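Local coordinates for protein glycerate dehydrogenase/glyoxylate reductase (Thermus thermophilus, PDB 2CUK) that probably reduces glyoxylate and hydroxypyruvate with a nicotinamide cofactor, as a member of the D-isomer specific 2-hydroxyacid dehydrogenase family, at residues Leu140-Leu145 against Leu164-Arg169. Residues are numbered along the deposited sequence; the frame is centred on the assembly and turned at random.
Sequences LDLQGL and LAFGMR
Q143 folds its side chain back over the end of helix 154-165 and gives an amide N-H to the backbone of F166, NE2 to O 2.5 Å. The distance is doubtfully short and the bond bent (131° at the hydrogen), and F166 O lies 29° out of the amide plane. The bend at chi2 (56°) brings the amide round, although the CB of Q143 starts off away from the helix end. NE2 also bonds D104 OD2 of the second subunit, so the amide nitrogen probably has two acceptors, one from each subunit. Two nearly straight backbone bonds follow: G144 N reaches G167 O at 2.8 Å, and R169 N reaches L145 O at 2.7 Å. M168 reaches across the type II turn L142-L145: its CG lies 4.0 Å from L142 CB, and a bend at chi3 brings CE against L145 CB, also at 4.0 Å. L142 points its CD1 obliquely at the F166 ring, 4.3 Å from F166 CD1. On the solvent side R169 lays its CD alongside G144 O at 3.6 Å. Both glycines have positive phi: G144 within the turn, G167 as the C-prime residue of the Schellman motif that ends the helix. The contact thus joins the loop entering strand 146-150 to the turn between helix 154-165 and strand 169-173, where the first beta-alpha-beta crossover of the Rossmann-type NAD-binding domain closes. R169 pairs with L147 as the two parallel strands begin, and L110 of helix 99-114 packs on M168, and L111 on L142 and F166.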
ATOM      1  N   LEU A 140      -4.147  12.470  -1.507  1.00 18.59           N
ATOM      2  CA  LEU A 140      -3.911  13.206  -0.274  1.00 21.16           C
ATOM      3  C   LEU A 140      -2.529  12.947   0.302  1.00 22.88           C
ATOM      4  O   LEU A 140      -2.153  11.795   0.519  1.00 22.25           O
ATOM      5  CB  LEU A 140      -4.936  12.809   0.790  1.00 23.37           C
ATOM      6  CG  LEU A 140      -6.424  12.995   0.522  1.00 26.29           C
ATOM      7  CD1 LEU A 140      -7.199  12.541   1.754  1.00 27.90           C
ATOM      8  CD2 LEU A 140      -6.724  14.450   0.206  1.00 27.33           C
ATOM      9  N   ASP A 141      -1.772  14.015   0.540  1.00 22.80           N
ATOM     10  CA  ASP A 141      -0.461  13.883   1.163  1.00 23.71           C
ATOM     11  C   ASP A 141      -0.807  13.562   2.616  1.00 24.58           C
ATOM     12  O   ASP A 141      -1.665  14.218   3.206  1.00 24.06           O
ATOM     13  CB  ASP A 141       0.307  15.204   1.091  1.00 24.66           C
ATOM     14  CG  ASP A 141       0.846  15.491  -0.296  1.00 24.74           C
ATOM     15  OD1 ASP A 141       1.783  14.790  -0.727  1.00 27.65           O
ATOM     16  OD2 ASP A 141       0.332  16.412  -0.960  1.00 26.95           O
ATOM     17  N   LEU A 142      -0.147  12.564   3.195  1.00 24.54           N
ATOM     18  CA  LEU A 142      -0.435  12.158   4.568  1.00 23.89           C
ATOM     19  C   LEU A 142       0.248  12.974   5.659  1.00 23.26           C
ATOM     20  O   LEU A 142      -0.221  13.014   6.793  1.00 21.09           O
ATOM     21  CB  LEU A 142      -0.071  10.682   4.753  1.00 25.25           C
ATOM     22  CG  LEU A 142      -0.818   9.692   3.856  1.00 24.49           C
ATOM     23  CD1 LEU A 142      -0.321   8.272   4.134  1.00 23.64           C
ATOM     24  CD2 LEU A 142      -2.310   9.799   4.113  1.00 22.85           C
ATOM     25  N   GLN A 143       1.353  13.621   5.316  1.00 23.69           N
ATOM     26  CA  GLN A 143       2.111  14.409   6.280  1.00 23.54           C
ATOM     27  C   GLN A 143       1.283  15.475   6.998  1.00 23.52           C
ATOM     28  O   GLN A 143       0.685  16.347   6.368  1.00 23.79           O
ATOM     29  CB  GLN A 143       3.313  15.046   5.584  1.00 25.00           C
ATOM     30  CG  GLN A 143       4.335  14.024   5.064  1.00 28.00           C
ATOM     31  CD  GLN A 143       3.727  13.000   4.109  1.00 29.89           C
ATOM     32  OE1 GLN A 143       3.173  13.354   3.068  1.00 29.41           O
ATOM     33  NE2 GLN A 143       3.834  11.722   4.463  1.00 31.31           N
ATOM     34  N   GLY A 144       1.250  15.389   8.323  1.00 21.85           N
ATOM     35  CA  GLY A 144       0.506  16.353   9.111  1.00 22.82           C
ATOM     36  C   GLY A 144      -0.946  15.988   9.356  1.00 23.33           C
ATOM     37  O   GLY A 144      -1.590  16.587  10.215  1.00 24.49           O
ATOM     38  N   LEU A 145      -1.476  15.022   8.607  1.00 20.05           N
ATOM     39  CA  LEU A 145      -2.863  14.615   8.795  1.00 19.35           C
ATOM     40  C   LEU A 145      -3.021  13.811  10.074  1.00 18.93           C
ATOM     41  O   LEU A 145      -2.066  13.204  10.568  1.00 17.54           O
ATOM     42  CB  LEU A 145      -3.359  13.787   7.603  1.00 20.96           C
ATOM     43  CG  LEU A 145      -3.785  14.563   6.352  1.00 22.11           C
ATOM     44  CD1 LEU A 145      -2.618  15.368   5.808  1.00 26.48           C
ATOM     45  CD2 LEU A 145      -4.291  13.585   5.307  1.00 25.18           C
ATOM     46  N   LEU A 164       2.911   6.950  12.269  1.00 15.98           N
ATOM     47  CA  LEU A 164       3.861   7.970  12.693  1.00 17.24           C
ATOM     48  C   LEU A 164       5.010   8.135  11.713  1.00 16.69           C
ATOM     49  O   LEU A 164       5.495   9.243  11.511  1.00 16.16           O
ATOM     50  CB  LEU A 164       4.424   7.644  14.082  1.00 18.63           C
ATOM     51  CG  LEU A 164       3.465   7.713  15.270  1.00 20.11           C
ATOM     52  CD1 LEU A 164       4.203   7.284  16.534  1.00 20.70           C
ATOM     53  CD2 LEU A 164       2.920   9.127  15.419  1.00 19.39           C
ATOM     54  N   ALA A 165       5.434   7.033  11.098  1.00 16.67           N
ATOM     55  CA  ALA A 165       6.535   7.066  10.145  1.00 18.03           C
ATOM     56  C   ALA A 165       6.189   7.795   8.850  1.00 17.77           C
ATOM     57  O   ALA A 165       7.082   8.228   8.122  1.00 18.92           O
ATOM     58  CB  ALA A 165       7.003   5.647   9.840  1.00 20.22           C
ATOM     59  N   PHE A 166       4.900   7.924   8.554  1.00 18.30           N
ATOM     60  CA  PHE A 166       4.473   8.632   7.346  1.00 19.41           C
ATOM     61  C   PHE A 166       4.206  10.104   7.671  1.00 20.10           C
ATOM     62  O   PHE A 166       3.669  10.851   6.848  1.00 19.23           O
ATOM     63  CB  PHE A 166       3.205   7.994   6.769  1.00 18.63           C
ATOM     64  CG  PHE A 166       3.440   6.667   6.100  1.00 19.08           C
ATOM     65  CD1 PHE A 166       3.611   6.588   4.718  1.00 19.57           C
ATOM     66  CD2 PHE A 166       3.475   5.496   6.845  1.00 19.11           C
ATOM     67  CE1 PHE A 166       3.812   5.361   4.090  1.00 17.13           C
ATOM     68  CE2 PHE A 166       3.677   4.261   6.227  1.00 18.06           C
ATOM     69  CZ  PHE A 166       3.844   4.195   4.846  1.00 17.86           C
ATOM     70  N   GLY A 167       4.572  10.513   8.883  1.00 19.53           N
ATOM     71  CA  GLY A 167       4.375  11.894   9.287  1.00 19.17           C
ATOM     72  C   GLY A 167       2.968  12.232   9.746  1.00 18.93           C
ATOM     73  O   GLY A 167       2.600  13.407   9.796  1.00 18.39           O
ATOM     74  N   MET A 168       2.179  11.217  10.083  1.00 17.38           N
ATOM     75  CA  MET A 168       0.815  11.445  10.536  1.00 17.90           C
ATOM     76  C   MET A 168       0.759  11.669  12.038  1.00 21.41           C
ATOM     77  O   MET A 168       1.631  11.216  12.776  1.00 20.09           O
ATOM     78  CB  MET A 168      -0.085  10.248  10.199  1.00 18.00           C
ATOM     79  CG  MET A 168      -0.309  10.018   8.714  1.00 16.26           C
ATOM     80  SD  MET A 168      -1.663   8.870   8.433  1.00 19.59           S
ATOM     81  CE  MET A 168      -3.072   9.956   8.626  1.00 19.55           C
ATOM     82  N   ARG A 169      -0.275  12.376  12.480  1.00 21.21           N
ATOM     83  CA  ARG A 169      -0.459  12.565  13.883  1.00 23.15           C
ATOM     84  C   ARG A 169      -1.471  11.552  14.324  1.00 22.25           C
ATOM     85  O   ARG A 169      -2.335  11.133  13.566  1.00 22.57           O
ATOM     86  CB  ARG A 169      -0.999  13.977  14.112  1.00 27.27           C
ATOM     87  CG  ARG A 169       0.118  15.007  14.282  1.00 33.85           C
ATOM     88  CD  ARG A 169      -0.180  16.311  13.533  1.00 38.38           C
ATOM     89  NE  ARG A 169      -0.843  17.275  14.418  1.00 41.87           N
ATOM     90  CZ  ARG A 169      -0.349  18.528  14.449  1.00 44.38           C
ATOM     91  NH1 ARG A 169       0.694  18.850  13.705  1.00 44.69           N
ATOM     92  NH2 ARG A 169      -0.939  19.452  15.213  1.00 44.48           N
TER